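Local structure of probable oxidoreductase (Mycobacterium abscessus, 4EYE) at residues 168-178 / 193-204; 311-319 / 334-342. The protein probably works as an oxidoreductase of the quinone oxidoreductase branch of the medium-chain dehydrogenase/reductase superfamily, using a nicotinamide cofactor. All blocks are in the same frame, centred on the assembly; numbering follows the deposited sequence.

Contact 1: 168-178 / 193-204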
loop_
_atom_site.group_PDB
_atom_site.type_symbol
_atom_site.label_atom_id
_atom_site.label_comp_id
_atom_site.label_asym_id
_atom_site.label_seq_id
_atom_site.Cartn_x
_atom_site.Cartn_y
_atom_site.Cartn_z
ATOM N N ALA A 168 8.646 6.953 6.327
ATOM C CA ALA A 168 8.475 7.533 4.997
ATOM C C ALA A 168 8.996 6.639 3.870
ATOM O O ALA A 168 8.488 6.732 2.776
ATOM C CB ALA A 168 9.139 8.891 4.937
ATOM N N ALA A 169 9.967 5.774 4.156
ATOM C CA ALA A 169 10.518 4.829 3.128
ATOM C C ALA A 169 9.688 3.531 2.922
ATOM O O ALA A 169 9.986 2.749 2.049
ATOM C CB ALA A 169 11.971 4.435 3.490
ATOM N N GLY A 170 8.692 3.282 3.774
ATOM C CA GLY A 170 7.895 2.088 3.673
ATOM C C GLY A 170 6.867 2.246 2.540
ATOM O O GLY A 170 6.864 3.242 1.827
ATOM N N GLY A 171 6.015 1.236 2.365
ATOM C CA GLY A 171 5.062 1.226 1.236
ATOM C C GLY A 171 4.075 2.377 1.323
ATOM O O GLY A 171 3.908 3.162 0.406
ATOM N N ILE A 172 3.461 2.504 2.488
ATOM C CA ILE A 172 2.491 3.529 2.709
ATOM C C ILE A 172 3.119 4.908 2.669
ATOM O O ILE A 172 2.623 5.794 2.008
ATOM C CB ILE A 172 1.766 3.302 4.041
ATOM C CG1 ILE A 172 0.888 2.075 3.911
ATOM C CG2 ILE A 172 0.919 4.548 4.337
ATOM C CD1 ILE A 172 -0.414 2.409 3.165
ATOM N N GLY A 173 4.258 5.058 3.340
ATOM C CA GLY A 173 4.987 6.313 3.329
ATOM C C GLY A 173 5.327 6.817 1.939
ATOM O O GLY A 173 5.166 7.990 1.660
ATOM N N THR A 174 5.816 5.920 1.066
ATOM C CA THR A 174 6.168 6.271 -0.292
ATOM C C THR A 174 4.975 6.776 -1.111
ATOM O O THR A 174 5.066 7.839 -1.760
ATOM C CB THR A 174 6.795 5.045 -1.009
ATOM O OG1 THR A 174 7.971 4.676 -0.273
ATOM C CG2 THR A 174 7.169 5.369 -2.443
ATOM N N ALA A 175 3.857 6.040 -1.030
ATOM C CA ALA A 175 2.618 6.499 -1.618
ATOM C C ALA A 175 2.187 7.849 -1.021
ATOM O O ALA A 175 1.706 8.740 -1.719
ATOM C CB ALA A 175 1.507 5.441 -1.459
ATOM N N ALA A 176 2.397 7.997 0.267
ATOM C CA ALA A 176 1.974 9.237 0.990
ATOM C C ALA A 176 2.776 10.444 0.481
ATOM O O ALA A 176 2.201 11.515 0.247
ATOM C CB ALA A 176 2.166 9.041 2.495
ATOM N N ILE A 177 4.061 10.223 0.178
ATOM C CA ILE A 177 4.895 11.256 -0.412
ATOM C C ILE A 177 4.441 11.604 -1.840
ATOM O O ILE A 177 4.249 12.785 -2.164
ATOM C CB ILE A 177 6.396 10.850 -0.491
ATOM C CG1 ILE A 177 6.967 10.654 0.921
ATOM C CG2 ILE A 177 7.245 11.951 -1.178
ATOM C CD1 ILE A 177 8.344 10.031 0.922
ATOM N N GLN A 178 4.335 10.594 -2.704
ATOM C CA GLN A 178 4.152 10.872 -4.119
ATOM C C GLN A 178 2.765 11.459 -4.350
ATOM O O GLN A 178 2.611 12.396 -5.137
ATOM C CB GLN A 178 4.308 9.603 -4.960
ATOM C CG GLN A 178 5.711 9.037 -5.007
ATOM C CD GLN A 178 5.833 8.028 -6.117
ATOM O OE1 GLN A 178 5.070 7.032 -6.159
ATOM N NE2 GLN A 178 6.718 8.280 -7.045
ATOM N N ARG A 193 14.816 4.558 9.284
ATOM C CA ARG A 193 15.975 3.873 8.681
ATOM C C ARG A 193 16.803 4.914 7.921
ATOM O O ARG A 193 16.435 5.328 6.824
ATOM C CB ARG A 193 15.503 2.771 7.719
ATOM C CG ARG A 193 14.891 1.538 8.402
ATOM C CD ARG A 193 14.214 0.623 7.383
ATOM N NE ARG A 193 12.961 1.197 6.837
ATOM C CZ ARG A 193 12.256 0.667 5.840
ATOM N NH1 ARG A 193 12.633 -0.485 5.276
ATOM N NH2 ARG A 193 11.145 1.281 5.412
ATOM N N THR A 194 17.901 5.377 8.516
ATOM C CA THR A 194 18.636 6.514 7.948
ATOM C C THR A 194 19.312 6.163 6.609
ATOM O O THR A 194 19.566 7.042 5.799
ATOM C CB THR A 194 19.646 7.112 8.947
ATOM O OG1 THR A 194 20.644 6.132 9.247
ATOM C CG2 THR A 194 18.939 7.558 10.251
ATOM N N ALA A 195 19.579 4.883 6.369
ATOM C CA ALA A 195 20.054 4.426 5.059
ATOM C C ALA A 195 19.026 4.677 3.910
ATOM O O ALA A 195 19.385 4.578 2.733
ATOM C CB ALA A 195 20.437 2.942 5.126
ATOM N N ALA A 196 17.777 5.016 4.242
ATOM C CA ALA A 196 16.731 5.285 3.215
ATOM C C ALA A 196 16.604 6.752 2.869
ATOM O O ALA A 196 15.712 7.136 2.098
ATOM C CB ALA A 196 15.365 4.768 3.697
ATOM N N THR A 197 17.465 7.583 3.459
ATOM C CA THR A 197 17.388 9.027 3.280
ATOM C C THR A 197 17.402 9.454 1.806
ATOM O O THR A 197 16.566 10.254 1.397
ATOM C CB THR A 197 18.533 9.754 4.055
ATOM O OG1 THR A 197 18.360 9.502 5.449
ATOM C CG2 THR A 197 18.477 11.260 3.821
ATOM N N GLU A 198 18.333 8.919 1.011
ATOM C CA GLU A 198 18.415 9.313 -0.415
ATOM C C GLU A 198 17.231 8.769 -1.225
ATOM O O GLU A 198 16.737 9.427 -2.144
ATOM C CB GLU A 198 19.726 8.847 -1.056
ATOM C CG GLU A 198 20.966 9.413 -0.393
ATOM C CD GLU A 198 20.993 10.918 -0.372
ATOM O OE1 GLU A 198 21.573 11.453 0.595
ATOM O OE2 GLU A 198 20.441 11.573 -1.304
ATOM N N PHE A 199 16.803 7.568 -0.889
ATOM C CA PHE A 199 15.629 6.985 -1.523
ATOM C C PHE A 199 14.444 7.902 -1.344
ATOM O O PHE A 199 13.769 8.261 -2.297
ATOM C CB PHE A 199 15.305 5.624 -0.940
ATOM C CG PHE A 199 13.976 5.073 -1.429
ATOM C CD1 PHE A 199 13.882 4.496 -2.674
ATOM C CD2 PHE A 199 12.834 5.196 -0.660
ATOM C CE1 PHE A 199 12.646 3.999 -3.133
ATOM C CE2 PHE A 199 11.609 4.714 -1.114
ATOM C CZ PHE A 199 11.518 4.133 -2.356
ATOM N N VAL A 200 14.192 8.285 -0.103
ATOM C CA VAL A 200 13.064 9.149 0.224
ATOM C C VAL A 200 13.151 10.487 -0.471
ATOM O O VAL A 200 12.147 10.975 -1.033
ATOM C CB VAL A 200 12.889 9.261 1.764
ATOM C CG1 VAL A 200 12.017 10.440 2.131
ATOM C CG2 VAL A 200 12.301 7.945 2.278
ATOM N N LYS A 201 14.355 11.086 -0.466
ATOM C CA LYS A 201 14.566 12.298 -1.252
ATOM C C LYS A 201 14.205 12.055 -2.727
ATOM O O LYS A 201 13.514 12.855 -3.331
ATOM C CB LYS A 201 16.028 12.801 -1.097
ATOM C CG LYS A 201 16.220 14.224 -1.558
ATOM C CD LYS A 201 15.485 15.271 -0.709
ATOM C CE LYS A 201 15.590 16.665 -1.348
ATOM N NZ LYS A 201 14.636 17.627 -0.695
ATOM N N SER A 202 14.657 10.942 -3.310
ATOM C CA SER A 202 14.377 10.678 -4.724
ATOM C C SER A 202 12.869 10.509 -5.007
ATOM O O SER A 202 12.409 10.744 -6.122
ATOM C CB SER A 202 15.124 9.433 -5.216
ATOM O OG SER A 202 14.477 8.227 -4.783
ATOM N N VAL A 203 12.095 10.079 -4.018
ATOM C CA VAL A 203 10.653 9.898 -4.230
ATOM C C VAL A 203 9.929 11.263 -4.280
ATOM O O VAL A 203 8.782 11.367 -4.758
ATOM C CB VAL A 203 10.063 8.986 -3.115
ATOM C CG1 VAL A 203 8.561 8.913 -3.241
ATOM C CG2 VAL A 203 10.673 7.591 -3.225
ATOM N N GLY A 204 10.589 12.291 -3.758
ATOM C CA GLY A 204 10.102 13.677 -3.859
ATOM C C GLY A 204 9.815 14.415 -2.570
ATOM O O GLY A 204 9.202 15.464 -2.607
HETATM O O HOH W 1 8.648 10.190 -7.624
#
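At the edge of the Phe199 ring, close to its plane, sits the hydroxyl of Thr174, with OG1 3.7 Å from CE2. One face of the ring takes CG2 of Val203 from its own helix, offset toward the rim, and beyond the two segments Tyr335 also meets the ring at about 45°. The guanidinium of Arg193 offers its edge to the backbone of Gly170, where NH2 comes 3.6 Å from N; its NH1 is held elsewhere, by Gly332 O and Val334 O. These groups flank the glycine-rich turn of a Rossmann fold: residues 168-170 lead into helix 171-182 after the first strand of the parallel sheet, and helix 197-203 follows the second. The two helix segments run at 35° to each other, their axes 10.1 Å apart.

Gly170 is the N-cap, and its O accepts from both Thr174 N and Thr174 OG1, which arrive from opposite faces of the carbonyl plane. With Thr174 OG1 drawn back beside its own backbone N (chi1 -60°), CG2 is left to face Val203 CG1. That same CG1 packs between Thr174 CG2, Ile177 CG2 and the chain of Gln178, whose CG is 3.4 Å from it. Val200 spreads its two methyls, CG1 to Ile177 CD1 and CG2 to Ala169 CA at 3.7 Å. Ala169 CB is tighter still, pressed 3.4 Å from Ala196 CB.

Gly204 ends the second helix in a Schellman motif. Beside it, one water joins the helices: Gln178, whose OE1 is bonded to Tyr144 OH and whose NE2 also reaches Arg310 O, donates through NE2 to the water at 2.8 Å, and the water donates in turn to Val203 O at 3.1 Å.

Contact 2: 311-319 / 334-342; sequences PPVSARIPL and VYGKMVLVP
Arg316 lies alongside Val339, both side chains pointing the same way, with CG of the arginine 3.8 Å from CG2 of the valine. Its CB also rests on Val341 CG2, while the extended chain carries the guanidinium past the strand pair to a salt bridge with Asp133. On the face with Ile317, Met338 and Leu340 the side chains that meet are apolar: Met338, bent at its last torsion (chi3 -85°), brings CE to 4.1 Å from Ile317 CG1, and Leu340 CD2 lies 4.0 Å from Ile317 CB. Ala325 of helix 322-330 covers this side; helix 134-140 touches Arg316 and Val339 on the other.

The strands are parallel, and the backbone ladder steps regularly through Val339 N to Ala315 O, Ile317 N to Val339 O and Val341 N to Ile317 O. At its far end Leu319 N reaches Val341 O at 3.0 Å, but from well above the carbonyl plane, where the chain is turning away. Leu319 then sets CD1 across Leu340 CD1 at about a right angle.

Near the start, Ser314 is an extra residue in the register, a beta bulge: Val313 pairs with Lys337, yet Ala315 with Met338. Ser314 N bonds to Lys337 O at 2.9 Å, and its OG, swung between backbone N and carbonyl carbon (chi1 58°), meets Tyr335 O in the carbonyl plane, in a bond whose very short length is doubtful. Strand 313-318, helix 322-330 and strand 337-341 make a beta-alpha-beta crossover within the mixed sheet of the GroES-like catalytic domain, to which the C-terminal part of the chain returns, as in other medium-chain dehydrogenases/reductases.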
loop_
_atom_site.group_PDB
_atom_site.type_symbol
_atom_site.label_atom_id
_atom_site.label_comp_id
_atom_site.label_asym_id
_atom_site.label_seq_id
_atom_site.Cartn_x
_atom_site.Cartn_y
_atom_site.Cartn_z
ATOM N N PRO A 311 5.031 4.809 -9.174
ATOM C CA PRO A 311 5.346 4.104 -7.931
ATOM C C PRO A 311 6.687 3.400 -7.969
ATOM O O PRO A 311 6.923 2.569 -8.868
ATOM C CB PRO A 311 4.213 3.068 -7.821
ATOM C CG PRO A 311 3.080 3.665 -8.581
ATOM C CD PRO A 311 3.733 4.371 -9.744
ATOM N N PRO A 312 7.588 3.728 -7.026
ATOM C CA PRO A 312 8.891 3.016 -6.967
ATOM C C PRO A 312 8.759 1.552 -6.572
ATOM O O PRO A 312 8.090 1.234 -5.597
ATOM C CB PRO A 312 9.704 3.789 -5.922
ATOM C CG PRO A 312 8.935 5.031 -5.624
ATOM C CD PRO A 312 7.497 4.835 -6.064
ATOM N N VAL A 313 9.366 0.683 -7.356
ATOM C CA VAL A 313 9.435 -0.717 -7.066
ATOM C C VAL A 313 10.898 -1.111 -6.875
ATOM O O VAL A 313 11.689 -1.035 -7.815
ATOM C CB VAL A 313 8.816 -1.583 -8.184
ATOM C CG1 VAL A 313 8.908 -3.060 -7.780
ATOM C CG2 VAL A 313 7.343 -1.190 -8.395
ATOM N N SER A 314 11.251 -1.495 -5.646
ATOM C CA SER A 314 12.669 -1.617 -5.284
ATOM C C SER A 314 13.190 -3.050 -5.526
ATOM O O SER A 314 14.395 -3.247 -5.723
ATOM C CB SER A 314 12.875 -1.197 -3.838
ATOM O OG SER A 314 12.083 -1.993 -2.944
ATOM N N ALA A 315 12.283 -4.027 -5.554
ATOM C CA ALA A 315 12.628 -5.405 -5.737
ATOM C C ALA A 315 11.509 -6.174 -6.465
ATOM O O ALA A 315 10.319 -5.999 -6.156
ATOM C CB ALA A 315 12.879 -6.068 -4.393
ATOM N N ARG A 316 11.924 -7.053 -7.391
ATOM C CA ARG A 316 11.037 -7.973 -8.049
ATOM C C ARG A 316 11.662 -9.354 -7.902
ATOM O O ARG A 316 12.679 -9.656 -8.504
ATOM C CB ARG A 316 10.807 -7.591 -9.515
ATOM C CG ARG A 316 10.509 -6.131 -9.728
ATOM C CD ARG A 316 10.044 -5.812 -11.122
ATOM N NE ARG A 316 9.990 -4.375 -11.343
ATOM C CZ ARG A 316 9.393 -3.805 -12.396
ATOM N NH1 ARG A 316 8.827 -4.553 -13.309
ATOM N NH2 ARG A 316 9.378 -2.494 -12.535
ATOM N N ILE A 317 11.028 -10.183 -7.091
ATOM C CA ILE A 317 11.620 -11.434 -6.602
ATOM C C ILE A 317 10.847 -12.566 -7.248
ATOM O O ILE A 317 9.626 -12.484 -7.333
ATOM C CB ILE A 317 11.511 -11.521 -5.084
ATOM C CG1 ILE A 317 12.165 -10.295 -4.365
ATOM C CG2 ILE A 317 12.064 -12.860 -4.606
ATOM C CD1 ILE A 317 13.656 -10.063 -4.656
ATOM N N PRO A 318 11.532 -13.586 -7.791
ATOM C CA PRO A 318 10.741 -14.707 -8.297
ATOM C C PRO A 318 9.800 -15.274 -7.217
ATOM O O PRO A 318 10.189 -15.436 -6.066
ATOM C CB PRO A 318 11.798 -15.759 -8.690
ATOM C CG PRO A 318 13.131 -15.044 -8.722
ATOM C CD PRO A 318 12.976 -13.770 -7.958
ATOM N N LEU A 319 8.596 -15.653 -7.630
ATOM C CA LEU A 319 7.620 -16.317 -6.772
ATOM C C LEU A 319 8.208 -17.505 -6.024
ATOM O O LEU A 319 7.917 -17.707 -4.873
ATOM C CB LEU A 319 6.396 -16.757 -7.597
ATOM C CG LEU A 319 5.271 -17.378 -6.801
ATOM C CD1 LEU A 319 4.803 -16.428 -5.690
ATOM C CD2 LEU A 319 4.104 -17.733 -7.730
ATOM N N VAL A 334 12.927 -3.396 2.820
ATOM C CA VAL A 334 12.194 -2.935 1.635
ATOM C C VAL A 334 11.866 -1.452 1.681
ATOM O O VAL A 334 11.189 -0.981 2.595
ATOM C CB VAL A 334 10.863 -3.715 1.443
ATOM C CG1 VAL A 334 10.054 -3.165 0.255
ATOM C CG2 VAL A 334 11.163 -5.188 1.278
ATOM N N TYR A 335 12.338 -0.733 0.662
ATOM C CA TYR A 335 11.956 0.643 0.422
ATOM C C TYR A 335 10.911 0.640 -0.688
ATOM O O TYR A 335 11.042 -0.050 -1.675
ATOM C CB TYR A 335 13.155 1.513 0.019
ATOM C CG TYR A 335 14.350 1.540 0.966
ATOM C CD1 TYR A 335 14.268 1.075 2.279
ATOM C CD2 TYR A 335 15.571 2.005 0.518
ATOM C CE1 TYR A 335 15.392 1.061 3.122
ATOM C CE2 TYR A 335 16.695 2.020 1.335
ATOM C CZ TYR A 335 16.603 1.553 2.644
ATOM O OH TYR A 335 17.720 1.565 3.448
ATOM N N GLY A 336 9.875 1.428 -0.535
ATOM C CA GLY A 336 8.834 1.512 -1.561
ATOM C C GLY A 336 8.107 0.162 -1.590
ATOM O O GLY A 336 7.684 -0.349 -0.540
ATOM N N LYS A 337 7.985 -0.425 -2.775
ATOM C CA LYS A 337 7.240 -1.646 -2.939
ATOM C C LYS A 337 8.144 -2.802 -3.418
ATOM O O LYS A 337 8.969 -2.641 -4.301
ATOM C CB LYS A 337 6.097 -1.412 -3.943
ATOM C CG LYS A 337 5.059 -2.538 -3.980
ATOM C CD LYS A 337 4.160 -2.459 -2.732
ATOM C CE LYS A 337 3.176 -3.595 -2.646
ATOM N NZ LYS A 337 2.282 -3.432 -1.459
ATOM N N MET A 338 7.893 -3.983 -2.875
ATOM C CA MET A 338 8.441 -5.228 -3.371
ATOM C C MET A 338 7.317 -6.019 -4.058
ATOM O O MET A 338 6.204 -6.088 -3.532
ATOM C CB MET A 338 8.950 -6.057 -2.203
ATOM C CG MET A 338 9.180 -7.550 -2.452
ATOM S SD MET A 338 9.710 -8.450 -0.935
ATOM C CE MET A 338 11.468 -8.212 -0.915
ATOM N N VAL A 339 7.665 -6.707 -5.147
ATOM C CA VAL A 339 6.734 -7.604 -5.784
ATOM C C VAL A 339 7.381 -8.953 -6.029
ATOM O O VAL A 339 8.618 -9.082 -6.065
ATOM C CB VAL A 339 6.132 -7.004 -7.089
ATOM C CG1 VAL A 339 5.579 -5.582 -6.864
ATOM C CG2 VAL A 339 7.174 -6.937 -8.194
ATOM N N LEU A 340 6.522 -9.948 -6.180
ATOM C CA LEU A 340 6.883 -11.268 -6.578
ATOM C C LEU A 340 6.472 -11.479 -8.009
ATOM O O LEU A 340 5.370 -11.074 -8.430
ATOM C CB LEU A 340 6.165 -12.312 -5.683
ATOM C CG LEU A 340 6.328 -12.161 -4.190
ATOM C CD1 LEU A 340 5.628 -13.309 -3.396
ATOM C CD2 LEU A 340 7.802 -12.020 -3.772
ATOM N N VAL A 341 7.326 -12.136 -8.767
ATOM C CA VAL A 341 7.096 -12.362 -10.200
ATOM C C VAL A 341 7.028 -13.862 -10.491
ATOM O O VAL A 341 8.034 -14.544 -10.310
ATOM C CB VAL A 341 8.248 -11.809 -11.020
ATOM C CG1 VAL A 341 7.913 -11.885 -12.538
ATOM C CG2 VAL A 341 8.571 -10.388 -10.569
ATOM N N PRO A 342 5.852 -14.371 -10.916
ATOM C CA PRO A 342 5.655 -15.778 -11.100
ATOM C C PRO A 342 6.465 -16.333 -12.266
ATOM O O PRO A 342 7.034 -17.415 -12.117
ATOM C CB PRO A 342 4.150 -15.885 -11.396
ATOM C CG PRO A 342 3.547 -14.747 -10.687
ATOM C CD PRO A 342 4.572 -13.641 -10.922
ATOM O OXT PRO A 342 6.648 -15.659 -13.291
#

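Contact 1 comes first along the chain and closes before contact 2 opens; their centres are about 15 Å apart. They lie in different domains: residues 168-178 and 193-204 form helices, and the turns before them, that follow the first two strands of the parallel Rossmann sheet, whereas 311-319 and 334-342 carry strands of the mixed sheet of the other domain. The two meet directly. Ala169 O, in the glycine-rich turn, probably accepts a hydrogen bond from Gly336 N at 2.9 Å, just before strand 337-341, and Pro312 CD packs on Gln178 OE1. The start of each strand in contact 2 is thus tied to the nucleotide-binding fold, across the junction where this family usually holds its nicotinamide cofactor.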